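Local structure of polyisoprenyl-teichoic acid--peptidoglycan teichoic acid transferase TagV (Bacillus subtilis, 6UF3) at residues S27-T32 with R163-L168; T39-S44 with K218-S223; L84-D89 with K251-H256; I167-I172 with F214-I219. The protein belongs to the LytR-CpsA-Psr family of cell-envelope proteins and has an alpha/beta fold in which helices cover a central mixed beta-sheet. One frame throughout, in Å; residues are numbered along the deposited sequence.

Contact 1. Residues S27-T32 with R163-L168; sequences SLIVVT and RQKQIL
Ile-29 meets Gln-164 and Leu-168 with two different branches, a worked example of how one beta-branched side chain can serve two successive turns of a helix. Ile-29 CG2 carries the closer touch: it reaches toward CD2 of Leu-168, tip to tip, at 3.6 Å. The longer arm goes to the preceding turn, where Ile-29 CD1 lies 4.1 Å from Gln-164 CB and 4.2 Å from Lys-165 CG. This division follows from chi1 of -59°, which sets CG2 opposite the backbone N and turns CG1 beside it. Strand 25-34 is an inner strand of the mixed sheet in an alpha/beta/alpha sandwich, and helix 158-177 covers one of its faces, the short segments crossing at -50° with 9.7 Å between their axes. Alternation along the strand sorts the side chains: Ser-27, Ile-29 and Val-31 turn to this helix, whereas Leu-28 and Val-30 pack on helix 72-84 on the other face. Leu-168 CD2 is shared, because CG2 of Val-31 also comes to 4.1 Å from it. Gln-164 runs out extended beyond CG, which brings its amide to the beginning of the strand segment. There Ser-27 OG stands 2.9 Å from Gln-164 OE1 in a weak hydrogen bond at best, since the hydroxyl could give its proton to a different acceptor. Lys-165, by contrast, leads away and lies against Ser-44 of the adjoining strand.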
loop_
_atom_site.group_PDB
_atom_site.type_symbol
_atom_site.label_atom_id
_atom_site.label_comp_id
_atom_site.label_asym_id
_atom_site.label_seq_id
_atom_site.Cartn_x
_atom_site.Cartn_y
_atom_site.Cartn_z
ATOM N N SER A 27 -1.629 -6.530 -1.202
ATOM C CA SER A 27 -1.811 -5.212 -0.605
ATOM C C SER A 27 -1.642 -4.164 -1.690
ATOM O O SER A 27 -0.679 -4.227 -2.461
ATOM C CB SER A 27 -0.801 -4.995 0.532
ATOM O OG SER A 27 -0.978 -3.719 1.133
ATOM N N LEU A 28 -2.579 -3.215 -1.759
ATOM C CA LEU A 28 -2.522 -2.112 -2.718
ATOM C C LEU A 28 -2.868 -0.828 -1.988
ATOM O O LEU A 28 -4.025 -0.637 -1.606
ATOM C CB LEU A 28 -3.507 -2.305 -3.867
ATOM C CG LEU A 28 -3.225 -3.447 -4.850
ATOM C CD1 LEU A 28 -4.382 -3.527 -5.818
ATOM C CD2 LEU A 28 -1.920 -3.266 -5.596
ATOM N N ILE A 29 -1.889 0.059 -1.822
ATOM C CA ILE A 29 -2.120 1.329 -1.139
ATOM C C ILE A 29 -1.577 2.460 -1.996
ATOM O O ILE A 29 -0.412 2.438 -2.394
ATOM C CB ILE A 29 -1.464 1.356 0.249
ATOM C CG1 ILE A 29 -2.010 0.224 1.121
ATOM C CG2 ILE A 29 -1.736 2.716 0.908
ATOM C CD1 ILE A 29 -1.211 -0.038 2.391
ATOM N N VAL A 30 -2.409 3.465 -2.253
ATOM C CA VAL A 30 -2.015 4.649 -3.006
ATOM C C VAL A 30 -1.848 5.802 -2.027
ATOM O O VAL A 30 -2.715 6.028 -1.175
ATOM C CB VAL A 30 -3.063 4.997 -4.072
ATOM C CG1 VAL A 30 -2.780 6.349 -4.693
ATOM C CG2 VAL A 30 -3.053 3.903 -5.152
ATOM N N VAL A 31 -0.733 6.521 -2.142
ATOM C CA VAL A 31 -0.509 7.755 -1.386
ATOM C C VAL A 31 -0.315 8.876 -2.394
ATOM O O VAL A 31 0.444 8.720 -3.356
ATOM C CB VAL A 31 0.713 7.635 -0.455
ATOM C CG1 VAL A 31 1.019 8.982 0.222
ATOM C CG2 VAL A 31 0.486 6.550 0.584
ATOM N N THR A 32 -1.012 9.996 -2.200
ATOM C CA THR A 32 -0.770 11.185 -3.004
ATOM C C THR A 32 -0.111 12.244 -2.121
ATOM O O THR A 32 -0.410 12.342 -0.930
ATOM C CB THR A 32 -2.054 11.724 -3.659
ATOM O OG1 THR A 32 -3.058 11.961 -2.666
ATOM C CG2 THR A 32 -2.615 10.704 -4.657
ATOM N N ARG A 163 -4.841 -3.077 9.002
ATOM C CA ARG A 163 -3.519 -3.307 9.583
ATOM C C ARG A 163 -2.392 -2.931 8.624
ATOM O O ARG A 163 -1.341 -2.442 9.063
ATOM C CB ARG A 163 -3.392 -4.764 10.033
ATOM C CG ARG A 163 -4.160 -5.063 11.315
ATOM C CD ARG A 163 -4.091 -6.531 11.697
ATOM N NE ARG A 163 -5.328 -7.234 11.370
ATOM C CZ ARG A 163 -5.455 -8.112 10.376
ATOM N NH1 ARG A 163 -4.415 -8.404 9.602
ATOM N NH2 ARG A 163 -6.623 -8.702 10.158
ATOM N N GLN A 164 -2.583 -3.145 7.319
ATOM C CA GLN A 164 -1.586 -2.708 6.346
ATOM C C GLN A 164 -1.420 -1.191 6.373
ATOM O O GLN A 164 -0.292 -0.676 6.353
ATOM C CB GLN A 164 -1.977 -3.187 4.942
ATOM C CG GLN A 164 -1.847 -4.691 4.754
ATOM C CD GLN A 164 -2.713 -5.225 3.622
ATOM O OE1 GLN A 164 -3.204 -4.471 2.780
ATOM N NE2 GLN A 164 -2.917 -6.533 3.612
ATOM N N LYS A 165 -2.533 -0.453 6.411
ATOM C CA LYS A 165 -2.411 0.997 6.481
ATOM C C LYS A 165 -1.767 1.417 7.793
ATOM O O LYS A 165 -1.000 2.382 7.829
ATOM C CB LYS A 165 -3.775 1.654 6.295
ATOM C CG LYS A 165 -4.182 1.757 4.821
ATOM C CD LYS A 165 -5.472 2.543 4.647
ATOM C CE LYS A 165 -6.675 1.731 5.116
ATOM N NZ LYS A 165 -7.955 2.497 5.014
ATOM N N GLN A 166 -2.062 0.698 8.878
ATOM C CA GLN A 166 -1.395 0.970 10.157
ATOM C C GLN A 166 0.122 0.837 10.045
ATOM O O GLN A 166 0.879 1.662 10.586
ATOM C CB GLN A 166 -1.925 0.008 11.217
ATOM C CG GLN A 166 -2.389 0.643 12.494
ATOM C CD GLN A 166 -2.910 -0.386 13.473
ATOM O OE1 GLN A 166 -3.120 -1.548 13.117
ATOM N NE2 GLN A 166 -3.110 0.028 14.713
ATOM N N ILE A 167 0.589 -0.219 9.372
ATOM C CA ILE A 167 2.026 -0.417 9.185
ATOM C C ILE A 167 2.622 0.733 8.380
ATOM O O ILE A 167 3.674 1.284 8.730
ATOM C CB ILE A 167 2.287 -1.776 8.509
ATOM C CG1 ILE A 167 2.003 -2.908 9.494
ATOM C CG2 ILE A 167 3.719 -1.875 7.953
ATOM C CD1 ILE A 167 1.668 -4.223 8.812
ATOM N N LEU A 168 1.964 1.100 7.272
ATOM C CA LEU A 168 2.504 2.178 6.447
ATOM C C LEU A 168 2.513 3.506 7.201
ATOM O O LEU A 168 3.461 4.287 7.082
ATOM C CB LEU A 168 1.710 2.307 5.148
ATOM C CG LEU A 168 2.183 3.345 4.129
ATOM C CD1 LEU A 168 3.632 3.127 3.729
ATOM C CD2 LEU A 168 1.256 3.262 2.892
#

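Contact 2. Residues T39-S44 with K218-S223; sequences TMKMLS and KIDTLS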
loop_
_atom_site.group_PDB
_atom_site.type_symbol
_atom_site.label_atom_id
_atom_site.label_comp_id
_atom_site.label_asym_id
_atom_site.label_seq_id
_atom_site.Cartn_x
_atom_site.Cartn_y
_atom_site.Cartn_z
ATOM N N THR A 39 1.376 18.066 2.394
ATOM C CA THR A 39 0.171 17.289 2.667
ATOM C C THR A 39 0.241 15.928 1.985
ATOM O O THR A 39 1.008 15.727 1.038
ATOM C CB THR A 39 -1.104 18.021 2.219
ATOM O OG1 THR A 39 -1.033 18.314 0.820
ATOM C CG2 THR A 39 -1.272 19.329 3.008
ATOM N N MET A 40 -0.575 15.000 2.503
ATOM C CA MET A 40 -0.686 13.630 1.999
ATOM C C MET A 40 -2.123 13.135 2.072
ATOM O O MET A 40 -2.873 13.475 2.985
ATOM C CB MET A 40 0.152 12.627 2.810
ATOM C CG MET A 40 1.648 12.732 2.689
ATOM S SD MET A 40 2.387 11.222 3.373
ATOM C CE MET A 40 3.993 11.870 3.851
ATOM N N LYS A 41 -2.476 12.257 1.127
ATOM C CA LYS A 41 -3.717 11.496 1.189
ATOM C C LYS A 41 -3.382 10.028 0.967
ATOM O O LYS A 41 -2.351 9.710 0.370
ATOM C CB LYS A 41 -4.737 11.975 0.151
ATOM C CG LYS A 41 -5.035 13.456 0.287
ATOM C CD LYS A 41 -6.312 13.875 -0.436
ATOM C CE LYS A 41 -6.493 15.373 -0.376
ATOM N NZ LYS A 41 -6.740 15.882 1.004
ATOM N N MET A 42 -4.237 9.142 1.488
ATOM C CA MET A 42 -3.972 7.706 1.441
ATOM C C MET A 42 -5.259 6.938 1.185
ATOM O O MET A 42 -6.310 7.285 1.721
ATOM C CB MET A 42 -3.320 7.202 2.750
ATOM C CG MET A 42 -2.979 5.694 2.715
ATOM S SD MET A 42 -2.253 5.033 4.228
ATOM C CE MET A 42 -0.755 6.013 4.337
ATOM N N LEU A 43 -5.159 5.884 0.366
ATOM C CA LEU A 43 -6.302 5.066 0.001
ATOM C C LEU A 43 -5.841 3.624 -0.193
ATOM O O LEU A 43 -4.952 3.385 -1.008
ATOM C CB LEU A 43 -6.918 5.615 -1.289
ATOM C CG LEU A 43 -7.981 4.856 -2.071
ATOM C CD1 LEU A 43 -9.334 4.992 -1.384
ATOM C CD2 LEU A 43 -8.021 5.399 -3.477
ATOM N N SER A 44 -6.420 2.667 0.543
ATOM C CA SER A 44 -6.168 1.269 0.186
ATOM C C SER A 44 -7.248 0.779 -0.762
ATOM O O SER A 44 -8.373 1.272 -0.753
ATOM C CB SER A 44 -6.088 0.363 1.421
ATOM O OG SER A 44 -7.289 0.370 2.170
ATOM N N LYS A 218 -2.147 13.425 10.238
ATOM C CA LYS A 218 -2.498 14.487 9.304
ATOM C C LYS A 218 -2.863 13.976 7.921
ATOM O O LYS A 218 -3.376 14.757 7.111
ATOM C CB LYS A 218 -1.351 15.489 9.192
ATOM C CG LYS A 218 -1.210 16.351 10.451
ATOM C CD LYS A 218 0.042 17.194 10.409
ATOM C CE LYS A 218 0.160 18.055 11.662
ATOM N NZ LYS A 218 1.457 18.777 11.650
ATOM N N ILE A 219 -2.613 12.700 7.635
ATOM C CA ILE A 219 -2.954 12.143 6.330
ATOM C C ILE A 219 -4.467 12.102 6.182
ATOM O O ILE A 219 -5.187 11.699 7.104
ATOM C CB ILE A 219 -2.355 10.739 6.166
ATOM C CG1 ILE A 219 -0.837 10.798 6.274
ATOM C CG2 ILE A 219 -2.782 10.142 4.811
ATOM C CD1 ILE A 219 -0.167 9.425 6.429
ATOM N N ASP A 220 -4.956 12.529 5.020
ATOM C CA ASP A 220 -6.381 12.442 4.714
ATOM C C ASP A 220 -6.641 11.047 4.169
ATOM O O ASP A 220 -6.200 10.718 3.062
ATOM C CB ASP A 220 -6.776 13.522 3.710
ATOM C CG ASP A 220 -8.268 13.517 3.391
ATOM O OD1 ASP A 220 -9.048 12.890 4.149
ATOM O OD2 ASP A 220 -8.655 14.141 2.372
ATOM N N THR A 221 -7.296 10.193 4.947
ATOM C CA THR A 221 -7.470 8.809 4.517
ATOM C C THR A 221 -8.834 8.664 3.855
ATOM O O THR A 221 -9.869 8.886 4.491
ATOM C CB THR A 221 -7.305 7.817 5.670
ATOM O OG1 THR A 221 -5.998 7.972 6.244
ATOM C CG2 THR A 221 -7.419 6.387 5.148
ATOM N N LEU A 222 -8.817 8.292 2.577
ATOM C CA LEU A 222 -10.016 8.089 1.780
ATOM C C LEU A 222 -10.350 6.607 1.743
ATOM O O LEU A 222 -9.557 5.758 2.148
ATOM C CB LEU A 222 -9.827 8.623 0.358
ATOM C CG LEU A 222 -9.257 10.041 0.242
ATOM C CD1 LEU A 222 -9.227 10.476 -1.207
ATOM C CD2 LEU A 222 -10.050 11.039 1.067
ATOM N N SER A 223 -11.552 6.299 1.259
ATOM C CA SER A 223 -12.054 4.932 1.287
ATOM C C SER A 223 -12.720 4.591 -0.034
ATOM O O SER A 223 -13.444 5.413 -0.600
ATOM C CB SER A 223 -13.073 4.732 2.422
ATOM O OG SER A 223 -12.477 4.965 3.683
HETATM O O HOH W 1 -1.961 16.033 5.004
HETATM O O HOH W 2 -8.592 3.314 2.421
#
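A parallel beta pair closes one side of the mixed sheet, with the short outermost strand 220-222 laid along strand 39-44. Asp-220 brackets Lys-41 in the usual parallel pattern, bonding to the residues before and after it: Asp-220 N donates to Met-40 O at 3.1 Å, and Asp-220 O accepts from Met-42 N at 3.0 Å. Met-42 O then takes Leu-222 N at 2.8 Å, with the donor nearly along the C=O axis. Water extends the pairing at both ends, one molecule joining Met-40 N to Lys-218 O and another joining Ser-44 N to Leu-222 O. On one face of the sheet Lys-41 and Asp-220 run alongside each other in the same direction. The lysine bends at its last torsion (chi4 -66°), and Lys-41 NZ reaches the anti lone pair of Asp-220 OD2 at 2.9 Å in a salt bridge. On that face too, Leu-43 CD1 rests 4.1 Å from Leu-222 CB. On the face toward helix 158-177, Ile-219 sets CG2 3.6 Å from Met-42 CB, while its CG1 meets CB of Met-40. The ion pair thus sits beside a leucine pair on a face that helix 243-257 helps to cover; both charged residues are partly exposed, and solvent would be expected to weaken their attraction.

Contact 3. Residues L84-D89 with K251-H256; sequences LQIPID and KTLQEH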
loop_
_atom_site.group_PDB
_atom_site.type_symbol
_atom_site.label_atom_id
_atom_site.label_comp_id
_atom_site.label_asym_id
_atom_site.label_seq_id
_atom_site.Cartn_x
_atom_site.Cartn_y
_atom_site.Cartn_z
ATOM N N LEU A 84 -8.582 4.774 -10.576
ATOM C CA LEU A 84 -8.619 6.021 -9.819
ATOM C C LEU A 84 -8.572 7.257 -10.701
ATOM O O LEU A 84 -8.707 8.374 -10.177
ATOM C CB LEU A 84 -7.450 6.081 -8.822
ATOM C CG LEU A 84 -7.436 4.985 -7.756
ATOM C CD1 LEU A 84 -6.207 5.087 -6.821
ATOM C CD2 LEU A 84 -8.741 4.977 -6.975
ATOM N N GLN A 85 -8.359 7.085 -12.007
ATOM C CA GLN A 85 -8.287 8.193 -12.955
ATOM C C GLN A 85 -7.264 9.230 -12.500
ATOM O O GLN A 85 -7.500 10.435 -12.541
ATOM C CB GLN A 85 -9.664 8.818 -13.178
ATOM C CG GLN A 85 -10.561 7.945 -14.020
ATOM C CD GLN A 85 -10.065 7.821 -15.443
ATOM O OE1 GLN A 85 -10.132 8.775 -16.218
ATOM N NE2 GLN A 85 -9.572 6.642 -15.798
ATOM N N ILE A 86 -6.117 8.736 -12.047
ATOM C CA ILE A 86 -4.963 9.580 -11.729
ATOM C C ILE A 86 -3.718 8.902 -12.269
ATOM O O ILE A 86 -3.697 7.683 -12.482
ATOM C CB ILE A 86 -4.815 9.833 -10.213
ATOM C CG1 ILE A 86 -4.688 8.519 -9.428
ATOM C CG2 ILE A 86 -5.944 10.725 -9.691
ATOM C CD1 ILE A 86 -3.954 8.675 -8.087
ATOM N N PRO A 87 -2.668 9.669 -12.524
ATOM C CA PRO A 87 -1.380 9.045 -12.831
ATOM C C PRO A 87 -0.733 8.494 -11.573
ATOM O O PRO A 87 -0.874 9.048 -10.479
ATOM C CB PRO A 87 -0.562 10.198 -13.427
ATOM C CG PRO A 87 -1.186 11.424 -12.905
ATOM C CD PRO A 87 -2.631 11.135 -12.655
ATOM N N ILE A 88 -0.002 7.394 -11.742
ATOM C CA ILE A 88 0.774 6.779 -10.671
ATOM C C ILE A 88 2.238 7.046 -11.012
ATOM O O ILE A 88 2.819 6.411 -11.898
ATOM C CB ILE A 88 0.497 5.272 -10.523
ATOM C CG1 ILE A 88 -0.910 5.004 -9.972
ATOM C CG2 ILE A 88 1.576 4.598 -9.646
ATOM C CD1 ILE A 88 -1.194 5.640 -8.602
ATOM N N ASP A 89 2.847 8.006 -10.323
ATOM C CA ASP A 89 4.188 8.428 -10.710
ATOM C C ASP A 89 5.261 7.465 -10.215
ATOM O O ASP A 89 6.225 7.181 -10.939
ATOM C CB ASP A 89 4.441 9.845 -10.178
ATOM C CG ASP A 89 3.388 10.828 -10.664
ATOM O OD1 ASP A 89 3.378 11.147 -11.877
ATOM O OD2 ASP A 89 2.542 11.244 -9.852
ATOM N N LYS A 251 -12.155 12.649 -7.785
ATOM C CA LYS A 251 -12.050 14.104 -7.811
ATOM C C LYS A 251 -11.139 14.604 -6.698
ATOM O O LYS A 251 -10.373 15.555 -6.891
ATOM C CB LYS A 251 -13.437 14.738 -7.689
ATOM C CG LYS A 251 -14.113 15.002 -9.028
ATOM C CD LYS A 251 -15.285 15.957 -8.881
ATOM C CE LYS A 251 -16.534 15.228 -8.411
ATOM N NZ LYS A 251 -17.101 14.347 -9.468
ATOM N N THR A 252 -11.198 13.964 -5.534
ATOM C CA THR A 252 -10.375 14.389 -4.403
ATOM C C THR A 252 -8.893 14.177 -4.685
ATOM O O THR A 252 -8.067 15.067 -4.437
ATOM C CB THR A 252 -10.803 13.629 -3.150
ATOM O OG1 THR A 252 -12.183 13.918 -2.889
ATOM C CG2 THR A 252 -9.964 14.057 -1.942
ATOM N N LEU A 253 -8.542 13.001 -5.213
ATOM C CA LEU A 253 -7.141 12.716 -5.534
ATOM C C LEU A 253 -6.646 13.597 -6.676
ATOM O O LEU A 253 -5.514 14.095 -6.642
ATOM C CB LEU A 253 -6.975 11.238 -5.891
ATOM C CG LEU A 253 -7.246 10.255 -4.755
ATOM C CD1 LEU A 253 -7.058 8.824 -5.205
ATOM C CD2 LEU A 253 -6.364 10.571 -3.538
ATOM N N GLN A 254 -7.482 13.794 -7.698
ATOM C CA GLN A 254 -7.146 14.690 -8.799
ATOM C C GLN A 254 -6.864 16.101 -8.310
ATOM O O GLN A 254 -5.877 16.726 -8.719
ATOM C CB GLN A 254 -8.289 14.701 -9.814
ATOM C CG GLN A 254 -8.368 13.422 -10.608
ATOM C CD GLN A 254 -9.709 13.230 -11.272
ATOM O OE1 GLN A 254 -10.614 14.073 -11.161
ATOM N NE2 GLN A 254 -9.848 12.119 -11.992
ATOM N N GLU A 255 -7.734 16.631 -7.443
ATOM C CA GLU A 255 -7.507 17.969 -6.908
ATOM C C GLU A 255 -6.217 18.018 -6.105
ATOM O O GLU A 255 -5.451 18.985 -6.214
ATOM C CB GLU A 255 -8.700 18.405 -6.054
ATOM N N HIS A 256 -5.950 16.983 -5.304
ATOM C CA HIS A 256 -4.719 16.986 -4.520
ATOM C C HIS A 256 -3.498 16.992 -5.429
ATOM O O HIS A 256 -2.501 17.661 -5.138
ATOM C CB HIS A 256 -4.687 15.784 -3.581
ATOM C CG HIS A 256 -3.616 15.869 -2.536
ATOM N ND1 HIS A 256 -2.766 14.821 -2.250
ATOM C CD2 HIS A 256 -3.245 16.885 -1.723
ATOM C CE1 HIS A 256 -1.930 15.182 -1.295
ATOM N NE2 HIS A 256 -2.198 16.431 -0.958
#
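The side-chain amide of Gln-254 meets segment 84-89 at its NH2 edge rather than over a face. Gln-254 NE2 donates to the backbone oxygen of Gln-85 at 2.9 Å, and the bond is nearly straight (167° at the hydrogen). The acceptor lies only 8° out of the amide plane, whereas at the carbonyl the donor stands 26° off the carbonyl plane. Gln-85 CB sits by the same edge, 3.5 Å from Gln-254 NE2. Gln-85 is where the chain leaves helix 72-84, with positive phi, and its own NE2 turns back to Asn-82 O, while its backbone carbonyl accepts from Gln-254. In the fold, helices 72-84 and 243-257 cover the same face of the central sheet, and this turn is where the end of the first meets the side of the second. Ile-86 follows with CG1 in the crowded position between backbone N and carbonyl carbon. Ile-86 CG2 is thereby directed onto the helix, 3.7 Å from Gln-254 CG and 4.0 Å from Leu-253 CB. Deeper in, the side chains of Leu-84 and Leu-253 cross at an angle, their CD1 atoms 4.2 Å apart, and both leucines also rest on Leu-43 of the sheet.

Contact 4. Residues I167-I172 with F214-I219; sequences ILNALI and FTSKKI
Asn-169 and Ser-216 bring helix 158-177 against the turn that precedes the edge strand 220-222, a junction of helix and 3-10 turn at the rim of the alpha/beta fold. Followed outward, the asparagine shows how a polar side chain can pack through its carbon atoms. Asn-169 CB lies 3.7 Å from Ser-216 CB and equally near the serine oxygen. The first torsion (chi1 -76°) puts CG beside the backbone N, and from there Asn-169 CG still skirts the serine, 3.8 Å from Ser-216 CB. At the tip Asn-169 OD1 passes on to the next partner, lying 3.6 Å from the terminal methyl CD1 of Ile-219. No hydrogen bond joins the two segments, so these touches are van der Waals in character. The polar tie comes about one turn further along the helix, where Asp-173 OD1 accepts from Ser-216 N. The turn is held from within by Lys-218 N, which donates to Thr-215 O at 2.9 Å, and by a similar bond from Ile-219 N to Ser-216 O. Close to one helical turn beyond Asn-169, Ile-172 sends its two branches to different places. Ile-172 CD1 reaches CD1 of Ile-219 tip to tip, at 3.8 Å. The ring of Phe-214, itself edge-to-face with Tyr-211, receives the other branch: Ile-172 CG2 stands at the ring edge, near its plane, 4.2 Å from Phe-214 CD2.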
loop_
_atom_site.group_PDB
_atom_site.type_symbol
_atom_site.label_atom_id
_atom_site.label_comp_id
_atom_site.label_asym_id
_atom_site.label_seq_id
_atom_site.Cartn_x
_atom_site.Cartn_y
_atom_site.Cartn_z
ATOM N N ILE A 167 0.589 -0.219 9.372
ATOM C CA ILE A 167 2.026 -0.417 9.185
ATOM C C ILE A 167 2.622 0.733 8.380
ATOM O O ILE A 167 3.674 1.284 8.730
ATOM C CB ILE A 167 2.287 -1.776 8.509
ATOM C CG1 ILE A 167 2.003 -2.908 9.494
ATOM C CG2 ILE A 167 3.719 -1.875 7.953
ATOM C CD1 ILE A 167 1.668 -4.223 8.812
ATOM N N LEU A 168 1.964 1.100 7.272
ATOM C CA LEU A 168 2.504 2.178 6.447
ATOM C C LEU A 168 2.513 3.506 7.201
ATOM O O LEU A 168 3.461 4.287 7.082
ATOM C CB LEU A 168 1.710 2.307 5.148
ATOM C CG LEU A 168 2.183 3.345 4.129
ATOM C CD1 LEU A 168 3.632 3.127 3.729
ATOM C CD2 LEU A 168 1.256 3.262 2.892
ATOM N N ASN A 169 1.464 3.774 7.981
ATOM C CA ASN A 169 1.441 4.980 8.805
ATOM C C ASN A 169 2.597 4.980 9.792
ATOM O O ASN A 169 3.220 6.023 10.031
ATOM C CB ASN A 169 0.116 5.092 9.568
ATOM C CG ASN A 169 -1.043 5.545 8.681
ATOM O OD1 ASN A 169 -0.838 6.103 7.608
ATOM N ND2 ASN A 169 -2.260 5.305 9.139
ATOM N N ALA A 170 2.894 3.818 10.383
ATOM C CA ALA A 170 3.992 3.756 11.346
ATOM C C ALA A 170 5.333 4.027 10.677
ATOM O O ALA A 170 6.202 4.702 11.249
ATOM C CB ALA A 170 3.993 2.394 12.042
ATOM N N LEU A 171 5.518 3.509 9.461
ATOM C CA LEU A 171 6.739 3.811 8.713
ATOM C C LEU A 171 6.838 5.300 8.392
ATOM O O LEU A 171 7.916 5.899 8.496
ATOM C CB LEU A 171 6.779 2.976 7.425
ATOM C CG LEU A 171 7.057 1.486 7.655
ATOM C CD1 LEU A 171 6.747 0.639 6.419
ATOM C CD2 LEU A 171 8.498 1.256 8.123
ATOM N N ILE A 172 5.724 5.911 7.969
ATOM C CA ILE A 172 5.719 7.346 7.697
ATOM C C ILE A 172 6.088 8.129 8.948
ATOM O O ILE A 172 6.856 9.095 8.891
ATOM C CB ILE A 172 4.344 7.779 7.147
ATOM C CG1 ILE A 172 4.130 7.203 5.746
ATOM C CG2 ILE A 172 4.223 9.303 7.138
ATOM C CD1 ILE A 172 2.712 7.317 5.227
ATOM N N PHE A 214 6.181 15.925 10.074
ATOM C CA PHE A 214 4.848 15.482 9.721
ATOM C C PHE A 214 4.433 14.333 10.640
ATOM O O PHE A 214 5.238 13.787 11.401
ATOM C CB PHE A 214 4.850 15.080 8.247
ATOM C CG PHE A 214 3.502 14.736 7.667
ATOM C CD1 PHE A 214 2.578 15.714 7.356
ATOM C CD2 PHE A 214 3.205 13.417 7.361
ATOM C CE1 PHE A 214 1.347 15.369 6.787
ATOM C CE2 PHE A 214 1.988 13.070 6.791
ATOM C CZ PHE A 214 1.068 14.042 6.499
ATOM N N THR A 215 3.157 13.965 10.574
ATOM C CA THR A 215 2.653 12.887 11.408
ATOM C C THR A 215 1.474 12.246 10.690
ATOM O O THR A 215 0.716 12.935 9.998
ATOM C CB THR A 215 2.257 13.403 12.800
ATOM O OG1 THR A 215 2.015 12.299 13.680
ATOM C CG2 THR A 215 1.015 14.285 12.726
ATOM N N SER A 216 1.343 10.920 10.829
ATOM C CA SER A 216 0.364 10.198 10.031
ATOM C C SER A 216 -1.068 10.587 10.369
ATOM O O SER A 216 -1.960 10.373 9.534
ATOM C CB SER A 216 0.553 8.682 10.185
ATOM O OG SER A 216 0.243 8.239 11.491
ATOM N N LYS A 217 -1.311 11.158 11.554
ATOM C CA LYS A 217 -2.654 11.651 11.849
ATOM C C LYS A 217 -3.095 12.696 10.830
ATOM O O LYS A 217 -4.292 12.826 10.554
ATOM C CB LYS A 217 -2.721 12.226 13.266
ATOM C CG LYS A 217 -4.105 12.759 13.656
ATOM C CD LYS A 217 -4.201 13.076 15.134
ATOM C CE LYS A 217 -5.470 13.868 15.448
ATOM N NZ LYS A 217 -6.617 13.391 14.612
ATOM N N LYS A 218 -2.147 13.425 10.238
ATOM C CA LYS A 218 -2.498 14.487 9.304
ATOM C C LYS A 218 -2.863 13.976 7.921
ATOM O O LYS A 218 -3.376 14.757 7.111
ATOM C CB LYS A 218 -1.351 15.489 9.192
ATOM C CG LYS A 218 -1.210 16.351 10.451
ATOM C CD LYS A 218 0.042 17.194 10.409
ATOM C CE LYS A 218 0.160 18.055 11.662
ATOM N NZ LYS A 218 1.457 18.777 11.650
ATOM N N ILE A 219 -2.613 12.700 7.635
ATOM C CA ILE A 219 -2.954 12.143 6.330
ATOM C C ILE A 219 -4.467 12.102 6.182
ATOM O O ILE A 219 -5.187 11.699 7.104
ATOM C CB ILE A 219 -2.355 10.739 6.166
ATOM C CG1 ILE A 219 -0.837 10.798 6.274
ATOM C CG2 ILE A 219 -2.782 10.142 4.811
ATOM C CD1 ILE A 219 -0.167 9.425 6.429
#

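In the fold
From the N terminus, residues 27-32 open contact 1, which closes 131 residues later on helix 158-177. Before it closes, the chain has begun contact 2 at the neighbouring strand 39-44 and contact 3 at the turn after helix 72-84, so contacts 1, 2 and 3 cross one another. Contact 4 starts on the helix where contact 1 ends, sharing Ile-167 and Leu-168, and finishes with contact 2 on the stretch around Ile-219; it falls wholly between the two halves of contact 3. Contact 1 ties helix 158-177 to one face of the sheet, contact 4 ties it to the turn before the edge strand, contact 2 adds that strand, and contact 3 joins the helices of the opposite face.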